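Local coordinates for tyrosine recombinase XerH (Helicobacter pylori, PDB 5JK0), which catalyses site-specific cutting and rejoining of recombining DNA molecules by tyrosine-based recombination and takes part in chromosome segregation, at residues H4-L9 / K150-N155; E14-W19 / L81-Y86; L46-Q51 / E59-K64; E112-Y117 / I131-L136. All coordinates share one frame; numbering follows the deposited sequence.

Contact 1: residues H4-L9 / K150-N155; sequences HPLEEL and KSYIYN
L6 meets Y152 and Y154 with its two methyl groups, one for each tyrosine. CD2 lies 3.9 Å from Y152 CB. It is about as close to the first ring atoms, and it approaches that ring obliquely. CD1 reaches the hydroxyl end of Y154. It lies 4.2 Å from Y154 CE2 and 4.1 Å from Y154 OH, at the ring edge and near the ring plane. The conformation of L6 explains this split. Its CG is anti to the backbone N (chi1 -178°), which carries it toward 150-155, and chi2 (68°) turns CD1 to Y154 and CD2 to Y152.

The two tyrosines leave the chain differently. Y152 has CG anti to its own N, as L6 does. Y154 has CG beside the backbone N and anti to the carbonyl carbon (chi1 -78°), and its ring runs back toward L6. The rings also meet each other: Y152 CE2 stands 3.8 Å above the Y154 ring, over its centre, which probably restricts how either ring can turn.

The contact joins the loop before helix 12-30 to the loop that follows helix 123-143. I140 of helix 123-143 packs on L6 and Y154, and K103 touches L6 and Y152. The backbone of L6 is held separately, since its O accepts from W19 NE1.

No hydrogen bond crosses between the two loops. The junction is an apolar one, between a leucine and two aromatic residues. Its nearest polar group, Y154 OH, donates a hydrogen bond to L102 O, so the polar end of Y154 is satisfied away from L6, and L6 adds hydrocarbon surface.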
# COMPACT_ATOMS: atom_id res chain seq x y z
N HIS D 4 -17.32 -24.90 -26.02
CA HIS D 4 -18.35 -24.47 -26.95
C HIS D 4 -17.89 -23.22 -27.70
O HIS D 4 -17.01 -22.51 -27.23
CB HIS D 4 -19.66 -24.17 -26.20
CG HIS D 4 -20.10 -25.28 -25.29
ND1 HIS D 4 -20.90 -26.32 -25.72
CD2 HIS D 4 -19.85 -25.50 -23.98
CE1 HIS D 4 -21.13 -27.14 -24.71
NE2 HIS D 4 -20.50 -26.66 -23.64
N PRO D 5 -18.47 -22.96 -28.88
CA PRO D 5 -18.20 -21.69 -29.55
C PRO D 5 -18.66 -20.51 -28.70
O PRO D 5 -19.57 -20.67 -27.89
CB PRO D 5 -19.00 -21.80 -30.85
CG PRO D 5 -19.17 -23.26 -31.08
CD PRO D 5 -19.29 -23.87 -29.71
N LEU D 6 -18.04 -19.35 -28.88
CA LEU D 6 -18.39 -18.17 -28.10
C LEU D 6 -19.84 -17.76 -28.34
O LEU D 6 -20.60 -17.54 -27.41
CB LEU D 6 -17.45 -17.01 -28.42
CG LEU D 6 -17.71 -15.73 -27.62
CD1 LEU D 6 -17.37 -15.93 -26.15
CD2 LEU D 6 -16.93 -14.55 -28.20
N GLU D 7 -20.20 -17.65 -29.62
CA GLU D 7 -21.53 -17.19 -30.00
C GLU D 7 -22.26 -18.25 -30.83
O GLU D 7 -21.95 -18.44 -32.00
CB GLU D 7 -21.43 -15.88 -30.78
CG GLU D 7 -20.71 -14.77 -30.02
CD GLU D 7 -20.48 -13.53 -30.86
OE1 GLU D 7 -21.17 -12.52 -30.62
OE2 GLU D 7 -19.62 -13.58 -31.76
N GLU D 8 -23.22 -18.92 -30.20
CA GLU D 8 -23.98 -19.97 -30.87
C GLU D 8 -25.39 -19.51 -31.24
O GLU D 8 -26.06 -20.14 -32.06
CB GLU D 8 -24.06 -21.21 -29.98
CG GLU D 8 -22.74 -21.94 -29.80
CD GLU D 8 -22.85 -23.15 -28.91
OE1 GLU D 8 -22.62 -24.28 -29.39
OE2 GLU D 8 -23.18 -22.99 -27.71
N LEU D 9 -25.84 -18.42 -30.63
CA LEU D 9 -27.18 -17.91 -30.86
C LEU D 9 -27.15 -16.55 -31.57
O LEU D 9 -26.11 -15.91 -31.65
CB LEU D 9 -27.94 -17.79 -29.54
CG LEU D 9 -28.00 -19.06 -28.68
CD1 LEU D 9 -28.69 -18.77 -27.35
CD2 LEU D 9 -28.69 -20.19 -29.42
N LYS D 150 -9.52 -22.41 -32.04
CA LYS D 150 -9.04 -21.08 -31.68
C LYS D 150 -10.09 -20.34 -30.87
O LYS D 150 -11.29 -20.54 -31.04
CB LYS D 150 -8.67 -20.29 -32.94
CG LYS D 150 -7.45 -20.84 -33.66
CD LYS D 150 -6.31 -21.10 -32.67
CE LYS D 150 -5.10 -21.71 -33.35
NZ LYS D 150 -4.44 -20.77 -34.30
N SER D 151 -9.63 -19.47 -29.97
CA SER D 151 -10.50 -18.86 -28.98
C SER D 151 -10.49 -17.33 -29.00
O SER D 151 -9.52 -16.71 -29.44
CB SER D 151 -10.10 -19.34 -27.58
OG SER D 151 -10.06 -20.76 -27.52
N TYR D 152 -11.58 -16.74 -28.51
CA TYR D 152 -11.63 -15.30 -28.26
C TYR D 152 -11.20 -15.03 -26.83
O TYR D 152 -11.63 -15.73 -25.91
CB TYR D 152 -13.04 -14.75 -28.52
CG TYR D 152 -13.16 -13.26 -28.32
CD1 TYR D 152 -12.93 -12.38 -29.37
CD2 TYR D 152 -13.51 -12.72 -27.08
CE1 TYR D 152 -13.04 -11.01 -29.19
CE2 TYR D 152 -13.62 -11.36 -26.90
CZ TYR D 152 -13.38 -10.51 -27.95
OH TYR D 152 -13.49 -9.15 -27.78
N ILE D 153 -10.35 -14.03 -26.64
CA ILE D 153 -9.82 -13.73 -25.31
C ILE D 153 -10.29 -12.38 -24.79
O ILE D 153 -10.03 -11.35 -25.41
CB ILE D 153 -8.28 -13.77 -25.30
CG1 ILE D 153 -7.78 -15.08 -25.91
CG2 ILE D 153 -7.75 -13.59 -23.88
CD1 ILE D 153 -8.31 -16.32 -25.22
N TYR D 154 -10.98 -12.38 -23.65
CA TYR D 154 -11.42 -11.15 -23.02
C TYR D 154 -10.28 -10.49 -22.25
O TYR D 154 -10.03 -9.29 -22.40
CB TYR D 154 -12.59 -11.41 -22.07
CG TYR D 154 -13.92 -11.59 -22.76
CD1 TYR D 154 -14.69 -10.49 -23.12
CD2 TYR D 154 -14.41 -12.86 -23.05
CE1 TYR D 154 -15.91 -10.64 -23.76
CE2 TYR D 154 -15.64 -13.02 -23.68
CZ TYR D 154 -16.37 -11.91 -24.03
OH TYR D 154 -17.59 -12.07 -24.66
N ASN D 155 -9.59 -11.28 -21.44
CA ASN D 155 -8.48 -10.81 -20.61
C ASN D 155 -8.88 -9.63 -19.73
O ASN D 155 -8.20 -8.61 -19.68
CB ASN D 155 -7.28 -10.44 -21.48
CG ASN D 155 -6.00 -10.27 -20.67
OD1 ASN D 155 -5.90 -10.75 -19.54
ND2 ASN D 155 -5.02 -9.58 -21.25

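Contact 2: residues E14-W19 / L81-Y86; sequences ENLLLW and LKFHEY
L17 lies on the imidazole of H84, and this is the closest approach between 14-19 and 81-86. L17 CD2 sits 3.9 Å from the centroid of the H84 ring, 11° off the ring normal, in a CH-pi contact over one face. L17 CG is nearer still to one ring atom, 3.3 Å from H84 NE2. The second pair is L16 with F83. L16 CD2 is 3.9 Å from F83 CE2, and the two side chains cross at about a right angle. The same methyl reaches the backbone of the other helix, 4.0 Å from H84 CA.

The H84 ring is set by its first torsion, with CG anti to the backbone N (chi1 166°), which directs the imidazole toward helix 12-30. The two segments run antiparallel (170°), with axes 10.3 Å apart at closest.

Further out, other helices hold these groups. L58 of helix 55-68 packs on L17, and S55 touches H84. F83 meets F113 edge-to-face and touches F137 of helix 123-143. The contact thus belongs to the helical bundle of the SAM-like domain.

No hydrogen bond joins the two segments, so the pairing rests on apolar and CH-pi contacts. H84 NE2 is buried against L17 with no polar partner in the model. That environment would probably disfavour a charged imidazole.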
# COMPACT_ATOMS: atom_id res chain seq x y z
N GLU D 14 -29.15 -13.82 -24.83
CA GLU D 14 -29.42 -15.23 -24.58
C GLU D 14 -28.12 -16.02 -24.52
O GLU D 14 -28.01 -17.00 -23.78
CB GLU D 14 -30.35 -15.80 -25.66
N ASN D 15 -27.14 -15.60 -25.31
CA ASN D 15 -25.83 -16.25 -25.33
C ASN D 15 -25.07 -16.01 -24.03
O ASN D 15 -24.32 -16.87 -23.57
CB ASN D 15 -25.00 -15.75 -26.52
CG ASN D 15 -24.52 -16.87 -27.41
OD1 ASN D 15 -24.80 -16.89 -28.61
ND2 ASN D 15 -23.80 -17.82 -26.82
N LEU D 16 -25.28 -14.84 -23.43
CA LEU D 16 -24.68 -14.51 -22.15
C LEU D 16 -25.24 -15.42 -21.05
O LEU D 16 -24.50 -15.90 -20.20
CB LEU D 16 -24.90 -13.04 -21.80
CG LEU D 16 -24.35 -12.58 -20.45
CD1 LEU D 16 -22.84 -12.76 -20.38
CD2 LEU D 16 -24.73 -11.12 -20.18
N LEU D 17 -26.55 -15.64 -21.09
CA LEU D 17 -27.21 -16.54 -20.15
C LEU D 17 -26.65 -17.95 -20.26
O LEU D 17 -26.56 -18.67 -19.27
CB LEU D 17 -28.72 -16.57 -20.40
CG LEU D 17 -29.59 -15.61 -19.59
CD1 LEU D 17 -31.06 -15.80 -19.93
CD2 LEU D 17 -29.35 -15.81 -18.10
N LEU D 18 -26.29 -18.34 -21.48
CA LEU D 18 -25.77 -19.67 -21.75
C LEU D 18 -24.45 -19.90 -21.03
O LEU D 18 -24.23 -20.95 -20.43
CB LEU D 18 -25.61 -19.88 -23.25
CG LEU D 18 -25.72 -21.31 -23.77
CD1 LEU D 18 -27.09 -21.88 -23.45
CD2 LEU D 18 -25.47 -21.34 -25.27
N TRP D 19 -23.57 -18.90 -21.08
CA TRP D 19 -22.26 -19.00 -20.45
C TRP D 19 -22.33 -18.87 -18.93
O TRP D 19 -21.57 -19.51 -18.21
CB TRP D 19 -21.31 -17.95 -21.01
CG TRP D 19 -20.76 -18.30 -22.36
CD1 TRP D 19 -21.06 -17.70 -23.55
CD2 TRP D 19 -19.83 -19.35 -22.66
NE1 TRP D 19 -20.36 -18.31 -24.57
CE2 TRP D 19 -19.61 -19.32 -24.05
CE3 TRP D 19 -19.17 -20.31 -21.89
CZ2 TRP D 19 -18.75 -20.22 -24.68
CZ3 TRP D 19 -18.31 -21.19 -22.52
CH2 TRP D 19 -18.11 -21.14 -23.90
N LEU D 81 -26.25 -12.42 -12.26
CA LEU D 81 -27.62 -12.24 -12.73
C LEU D 81 -27.94 -10.76 -12.85
O LEU D 81 -28.73 -10.35 -13.70
CB LEU D 81 -28.61 -12.94 -11.80
CG LEU D 81 -28.48 -14.46 -11.69
CD1 LEU D 81 -29.58 -15.03 -10.81
CD2 LEU D 81 -28.50 -15.10 -13.07
N LYS D 82 -27.32 -9.95 -11.99
CA LYS D 82 -27.45 -8.50 -12.06
C LYS D 82 -26.84 -7.97 -13.35
O LYS D 82 -27.38 -7.06 -13.98
CB LYS D 82 -26.79 -7.83 -10.86
CG LYS D 82 -27.49 -8.07 -9.53
CD LYS D 82 -28.86 -7.40 -9.49
CE LYS D 82 -29.49 -7.53 -8.11
NZ LYS D 82 -28.62 -6.94 -7.06
N PHE D 83 -25.70 -8.55 -13.74
CA PHE D 83 -25.00 -8.12 -14.94
C PHE D 83 -25.78 -8.48 -16.20
O PHE D 83 -25.78 -7.71 -17.17
CB PHE D 83 -23.60 -8.73 -15.01
CG PHE D 83 -22.88 -8.41 -16.29
CD1 PHE D 83 -22.45 -7.12 -16.55
CD2 PHE D 83 -22.63 -9.40 -17.23
CE1 PHE D 83 -21.79 -6.82 -17.73
CE2 PHE D 83 -21.97 -9.10 -18.41
CZ PHE D 83 -21.55 -7.81 -18.66
N HIS D 84 -26.42 -9.64 -16.19
CA HIS D 84 -27.26 -10.04 -17.31
C HIS D 84 -28.42 -9.06 -17.48
O HIS D 84 -28.74 -8.65 -18.60
CB HIS D 84 -27.80 -11.45 -17.13
CG HIS D 84 -28.92 -11.80 -18.06
ND1 HIS D 84 -30.24 -11.71 -17.70
CD2 HIS D 84 -28.91 -12.21 -19.35
CE1 HIS D 84 -31.00 -12.06 -18.72
NE2 HIS D 84 -30.22 -12.37 -19.73
N GLU D 85 -29.04 -8.70 -16.36
CA GLU D 85 -30.11 -7.71 -16.35
C GLU D 85 -29.62 -6.38 -16.90
O GLU D 85 -30.32 -5.72 -17.68
CB GLU D 85 -30.66 -7.53 -14.93
CG GLU D 85 -31.67 -6.40 -14.79
CD GLU D 85 -32.06 -6.16 -13.35
OE1 GLU D 85 -33.05 -6.77 -12.89
OE2 GLU D 85 -31.38 -5.36 -12.67
N TYR D 86 -28.42 -5.99 -16.50
CA TYR D 86 -27.78 -4.77 -16.99
C TYR D 86 -27.55 -4.84 -18.49
O TYR D 86 -27.96 -3.95 -19.23
CB TYR D 86 -26.46 -4.54 -16.26
CG TYR D 86 -25.55 -3.53 -16.94
CD1 TYR D 86 -25.74 -2.16 -16.77
CD2 TYR D 86 -24.48 -3.95 -17.73
CE1 TYR D 86 -24.91 -1.24 -17.38
CE2 TYR D 86 -23.65 -3.04 -18.35
CZ TYR D 86 -23.86 -1.69 -18.17
OH TYR D 86 -23.03 -0.78 -18.79

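Contact 3: residues L46-Q51 / E59-K64; sequences LNELNQ and EKVCKK. With nucleotides of chain H.
V61 meets both L49 and E48, one methyl to each. CG1 faces L49, 3.8 Å from L49 CG and almost as near both leucine methyls. CG2 faces E48, and E48 OE1 comes to 3.2 Å from V61 CG2. V61 lies alongside each partner, pointing the contrary way. V61 CG1 is anti to the backbone N (chi1 168°) and CG2 lies beside it, which parts the two methyls between leucine and glutamate. E48 runs extended beyond CG, so its carboxylate passes alongside the valine.

The other flank of the 59-64 helix looks toward DNA. K63 NZ makes a salt bridge with E59 OE2 at 3.1 Å, using the anti lone pair of that oxygen. The extended lysine also lies beside the backbone of chain H: K63 CD is 3.6 Å from OP1 of DT7, and K63 CE is 3.5 Å from OP1 of DG8.

The contact joins the end of helix 39-48, with the type I turn from E48 to Q51, to helix 55-68 in the core-binding domain. Helix 12-30 adjoins both segments, with R25 on L49 and L24 on C62. Helix 74-93 packs against 59-64 through A77 and L81.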
# COMPACT_ATOMS: atom_id res chain seq x y z
N LEU D 46 -27.90 -29.73 -10.53
CA LEU D 46 -26.93 -29.98 -11.59
C LEU D 46 -27.63 -30.41 -12.87
O LEU D 46 -27.18 -30.09 -13.97
CB LEU D 46 -25.92 -31.05 -11.15
CG LEU D 46 -25.05 -30.72 -9.94
CD1 LEU D 46 -24.12 -31.88 -9.63
CD2 LEU D 46 -24.27 -29.44 -10.16
N ASN D 47 -28.73 -31.14 -12.72
CA ASN D 47 -29.51 -31.60 -13.87
C ASN D 47 -30.17 -30.44 -14.61
O ASN D 47 -30.20 -30.43 -15.84
CB ASN D 47 -30.57 -32.61 -13.42
N GLU D 48 -30.68 -29.47 -13.86
CA GLU D 48 -31.32 -28.31 -14.46
C GLU D 48 -30.30 -27.41 -15.15
O GLU D 48 -30.60 -26.80 -16.18
CB GLU D 48 -32.09 -27.51 -13.40
CG GLU D 48 -33.18 -28.29 -12.70
CD GLU D 48 -34.06 -27.41 -11.83
OE1 GLU D 48 -34.41 -26.29 -12.28
OE2 GLU D 48 -34.39 -27.82 -10.70
N LEU D 49 -29.10 -27.34 -14.59
CA LEU D 49 -28.06 -26.47 -15.11
C LEU D 49 -27.38 -27.06 -16.35
O LEU D 49 -26.58 -26.39 -17.00
CB LEU D 49 -27.01 -26.19 -14.03
CG LEU D 49 -27.47 -25.35 -12.85
CD1 LEU D 49 -26.38 -25.25 -11.79
CD2 LEU D 49 -27.89 -23.96 -13.31
N ASN D 50 -27.72 -28.30 -16.68
CA ASN D 50 -27.17 -28.94 -17.88
C ASN D 50 -27.87 -28.48 -19.15
O ASN D 50 -27.41 -28.75 -20.26
CB ASN D 50 -27.26 -30.46 -17.76
CG ASN D 50 -26.04 -31.07 -17.10
OD1 ASN D 50 -26.14 -31.74 -16.08
ND2 ASN D 50 -24.88 -30.84 -17.70
N GLN D 51 -28.98 -27.77 -18.98
CA GLN D 51 -29.72 -27.22 -20.11
C GLN D 51 -29.77 -25.70 -20.02
O GLN D 51 -29.43 -25.11 -18.99
CB GLN D 51 -31.14 -27.80 -20.16
N GLU D 59 -31.87 -18.18 -11.09
CA GLU D 59 -32.01 -17.63 -9.75
C GLU D 59 -32.58 -18.66 -8.79
O GLU D 59 -32.09 -18.82 -7.67
CB GLU D 59 -32.89 -16.38 -9.78
CG GLU D 59 -33.14 -15.77 -8.41
CD GLU D 59 -34.02 -14.54 -8.48
OE1 GLU D 59 -34.27 -14.05 -9.60
OE2 GLU D 59 -34.47 -14.07 -7.41
N LYS D 60 -33.62 -19.37 -9.23
CA LYS D 60 -34.29 -20.35 -8.39
C LYS D 60 -33.40 -21.56 -8.10
O LYS D 60 -33.41 -22.08 -6.98
CB LYS D 60 -35.59 -20.81 -9.05
N VAL D 61 -32.64 -21.99 -9.09
CA VAL D 61 -31.77 -23.16 -8.95
C VAL D 61 -30.65 -22.92 -7.95
O VAL D 61 -30.41 -23.75 -7.06
CB VAL D 61 -31.16 -23.58 -10.31
CG1 VAL D 61 -30.05 -24.60 -10.11
CG2 VAL D 61 -32.24 -24.13 -11.23
N CYS D 62 -29.96 -21.79 -8.09
CA CYS D 62 -28.84 -21.47 -7.21
C CYS D 62 -29.28 -21.24 -5.77
O CYS D 62 -28.55 -21.55 -4.83
CB CYS D 62 -28.10 -20.24 -7.73
SG CYS D 62 -27.17 -20.52 -9.26
N LYS D 63 -30.48 -20.70 -5.60
CA LYS D 63 -31.05 -20.52 -4.27
C LYS D 63 -31.31 -21.87 -3.61
O LYS D 63 -31.03 -22.07 -2.43
CB LYS D 63 -32.34 -19.70 -4.32
CG LYS D 63 -32.12 -18.21 -4.50
CD LYS D 63 -33.44 -17.46 -4.44
CE LYS D 63 -33.23 -15.97 -4.59
NZ LYS D 63 -34.52 -15.23 -4.52
N LYS D 64 -31.86 -22.80 -4.39
CA LYS D 64 -32.14 -24.15 -3.91
C LYS D 64 -30.85 -24.86 -3.52
O LYS D 64 -30.81 -25.61 -2.54
CB LYS D 64 -32.89 -24.96 -4.96
P DT H 7 -34.88 -17.83 -0.78
OP1 DT H 7 -35.91 -17.50 -1.80
OP2 DT H 7 -33.98 -18.98 -1.00
O5' DT H 7 -34.01 -16.51 -0.54
C5' DT H 7 -34.65 -15.28 -0.24
C4' DT H 7 -33.65 -14.24 0.22
O4' DT H 7 -33.18 -14.57 1.54
C3' DT H 7 -32.39 -14.13 -0.63
O3' DT H 7 -32.56 -13.11 -1.61
C2' DT H 7 -31.29 -13.76 0.38
C1' DT H 7 -31.97 -13.88 1.75
N1 DT H 7 -31.17 -14.62 2.77
C2 DT H 7 -30.79 -13.97 3.92
O2 DT H 7 -31.07 -12.82 4.16
N3 DT H 7 -30.05 -14.74 4.79
C4 DT H 7 -29.67 -16.06 4.62
O4 DT H 7 -29.01 -16.66 5.46
C5 DT H 7 -30.10 -16.68 3.39
C7 DT H 7 -29.75 -18.10 3.10
C6 DT H 7 -30.82 -15.94 2.53
P DG H 8 -31.46 -12.89 -2.76
OP1 DG H 8 -32.18 -12.68 -4.04
OP2 DG H 8 -30.46 -13.98 -2.66
O5' DG H 8 -30.74 -11.53 -2.34
C5' DG H 8 -31.51 -10.33 -2.24
C4' DG H 8 -30.83 -9.32 -1.33
O4' DG H 8 -30.44 -9.96 -0.09
C3' DG H 8 -29.56 -8.68 -1.90
O3' DG H 8 -29.52 -7.31 -1.55
C2' DG H 8 -28.44 -9.47 -1.22
C1' DG H 8 -29.06 -9.77 0.14
N9 DG H 8 -28.52 -10.98 0.76
C8 DG H 8 -28.32 -12.19 0.16
N7 DG H 8 -27.83 -13.10 0.97
C5 DG H 8 -27.71 -12.44 2.19
C6 DG H 8 -27.24 -12.91 3.43
O6 DG H 8 -26.82 -14.04 3.72
N1 DG H 8 -27.28 -11.91 4.41
C2 DG H 8 -27.72 -10.63 4.20
N2 DG H 8 -27.68 -9.81 5.26
N3 DG H 8 -28.17 -10.17 3.04
C4 DG H 8 -28.13 -11.13 2.08

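Contact 4: residues E112-Y117 / I131-L136; sequences EFLSVY and IALLGL
The F113 ring takes L133 at its edge, with L133 CD1 lying near the ring plane. That methyl is 3.8 Å from F113 CD2. The other methyl is slightly farther off, with L133 CD2 4.1 Å from F113 CE2. F113 in turn lies over a face of Y117, one turn on in the same helix. Its CE1 stands 3.5 Å above the Y117 ring, offset toward the rim. Y86 of helix 74-93 also meets the F113 ring, with the planes at about 50°.

L114 makes the second approach to L133. The two leucines reach toward each other tip to tip, and L114 CD2 is 3.7 Å from L133 CD1. One methyl of L133 is therefore shared by the phenyl ring and a leucine. Both leucines have CG beside the backbone N and anti to the carbonyl carbon, which points their branched ends at each other across the gap between the helices.

This is packing between two successive helices, 107-117 and 123-143, in the core-binding domain, an all-helical unit of the tyrosine recombinases. Residues of both segments also reach other molecules. E112 forms a salt bridge with R25 of the third subunit, and I131 packs on a cytosine base of the bound DNA.

Within helix 107-117, S115 OG donates to E112 O at 2.7 Å, tilted 31° from the carbonyl plane. V116 N reaches the same oxygen from the same face.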
# COMPACT_ATOMS: atom_id res chain seq x y z
N GLU D 112 -18.39 0.33 -15.63
CA GLU D 112 -19.61 1.13 -15.56
C GLU D 112 -20.71 0.37 -14.82
O GLU D 112 -21.47 0.96 -14.06
CB GLU D 112 -20.08 1.52 -16.96
CG GLU D 112 -19.14 2.50 -17.67
CD GLU D 112 -19.69 2.97 -19.00
OE1 GLU D 112 -20.75 2.47 -19.42
OE2 GLU D 112 -19.05 3.84 -19.62
N PHE D 113 -20.79 -0.94 -15.07
CA PHE D 113 -21.75 -1.79 -14.37
C PHE D 113 -21.51 -1.76 -12.87
O PHE D 113 -22.45 -1.68 -12.08
CB PHE D 113 -21.67 -3.22 -14.89
CG PHE D 113 -22.27 -4.24 -13.95
CD1 PHE D 113 -23.64 -4.33 -13.78
CD2 PHE D 113 -21.45 -5.11 -13.24
CE1 PHE D 113 -24.19 -5.27 -12.92
CE2 PHE D 113 -21.99 -6.05 -12.38
CZ PHE D 113 -23.36 -6.13 -12.22
N LEU D 114 -20.24 -1.83 -12.48
CA LEU D 114 -19.87 -1.83 -11.07
C LEU D 114 -20.24 -0.52 -10.38
O LEU D 114 -20.77 -0.52 -9.27
CB LEU D 114 -18.37 -2.08 -10.91
CG LEU D 114 -17.89 -3.51 -11.15
CD1 LEU D 114 -16.37 -3.60 -11.03
CD2 LEU D 114 -18.56 -4.47 -10.18
N SER D 115 -19.97 0.60 -11.05
CA SER D 115 -20.25 1.92 -10.48
C SER D 115 -21.74 2.11 -10.21
O SER D 115 -22.13 2.68 -9.19
CB SER D 115 -19.74 3.02 -11.41
OG SER D 115 -20.43 2.99 -12.64
N VAL D 116 -22.57 1.63 -11.12
CA VAL D 116 -24.02 1.78 -11.00
C VAL D 116 -24.62 0.83 -9.97
O VAL D 116 -25.37 1.26 -9.08
CB VAL D 116 -24.72 1.55 -12.36
CG1 VAL D 116 -26.23 1.49 -12.18
CG2 VAL D 116 -24.34 2.64 -13.35
N TYR D 117 -24.29 -0.45 -10.08
CA TYR D 117 -24.95 -1.48 -9.27
C TYR D 117 -24.35 -1.67 -7.88
O TYR D 117 -24.86 -2.47 -7.09
CB TYR D 117 -24.92 -2.82 -10.03
CG TYR D 117 -26.05 -2.99 -11.01
CD1 TYR D 117 -26.05 -2.32 -12.23
CD2 TYR D 117 -27.13 -3.81 -10.72
CE1 TYR D 117 -27.09 -2.47 -13.13
CE2 TYR D 117 -28.17 -3.97 -11.61
CZ TYR D 117 -28.15 -3.30 -12.81
OH TYR D 117 -29.19 -3.46 -13.71
N ILE D 131 -14.73 -9.93 -8.10
CA ILE D 131 -14.25 -11.31 -8.14
C ILE D 131 -15.18 -12.20 -8.96
O ILE D 131 -14.73 -13.07 -9.71
CB ILE D 131 -14.11 -11.89 -6.71
CG1 ILE D 131 -13.00 -11.16 -5.95
CG2 ILE D 131 -13.81 -13.38 -6.75
CD1 ILE D 131 -12.87 -11.59 -4.50
N ALA D 132 -16.49 -11.96 -8.83
CA ALA D 132 -17.48 -12.72 -9.57
C ALA D 132 -17.35 -12.48 -11.07
O ALA D 132 -17.35 -13.43 -11.86
CB ALA D 132 -18.88 -12.36 -9.10
N LEU D 133 -17.24 -11.21 -11.46
CA LEU D 133 -17.10 -10.84 -12.86
C LEU D 133 -15.81 -11.40 -13.46
O LEU D 133 -15.80 -11.87 -14.60
CB LEU D 133 -17.13 -9.32 -13.02
CG LEU D 133 -18.47 -8.62 -12.78
CD1 LEU D 133 -18.29 -7.10 -12.77
CD2 LEU D 133 -19.49 -9.02 -13.84
N LEU D 134 -14.73 -11.33 -12.70
CA LEU D 134 -13.44 -11.84 -13.15
C LEU D 134 -13.50 -13.35 -13.39
O LEU D 134 -12.92 -13.85 -14.35
CB LEU D 134 -12.34 -11.52 -12.13
CG LEU D 134 -11.91 -10.06 -12.01
CD1 LEU D 134 -10.84 -9.90 -10.94
CD2 LEU D 134 -11.41 -9.53 -13.35
N GLY D 135 -14.20 -14.05 -12.51
CA GLY D 135 -14.33 -15.50 -12.62
C GLY D 135 -15.10 -15.94 -13.85
O GLY D 135 -14.75 -16.93 -14.49
N LEU D 136 -16.16 -15.20 -14.18
CA LEU D 136 -17.01 -15.54 -15.32
C LEU D 136 -16.26 -15.47 -16.64
O LEU D 136 -16.28 -16.41 -17.43
CB LEU D 136 -18.23 -14.62 -15.37
CG LEU D 136 -19.15 -14.81 -16.58
CD1 LEU D 136 -19.73 -16.22 -16.61
CD2 LEU D 136 -20.26 -13.77 -16.60

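Overall arrangement
Contacts 1 and 2 each lie on the same side of the chain's centre as the other three. Contact 1 joins the N-terminal loop before helix 12-30 to the loop after helix 123-143, and the other three are nested inside its loop. Contact 3 is nested again inside contact 2, and contact 4 follows contact 2 in series. Contacts 2 and 4 are closest, with centres 12 Å apart, and touch through helices 74-93 and 107-117. Contact 2 also touches contact 1 and contact 3, each with its centre 15 Å away. Contacts 3 and 4 are 22 Å apart between centres and do not touch. Contact 2 thus links the others within the DNA-bound N-terminal domain, away from the predicted catalytic residues.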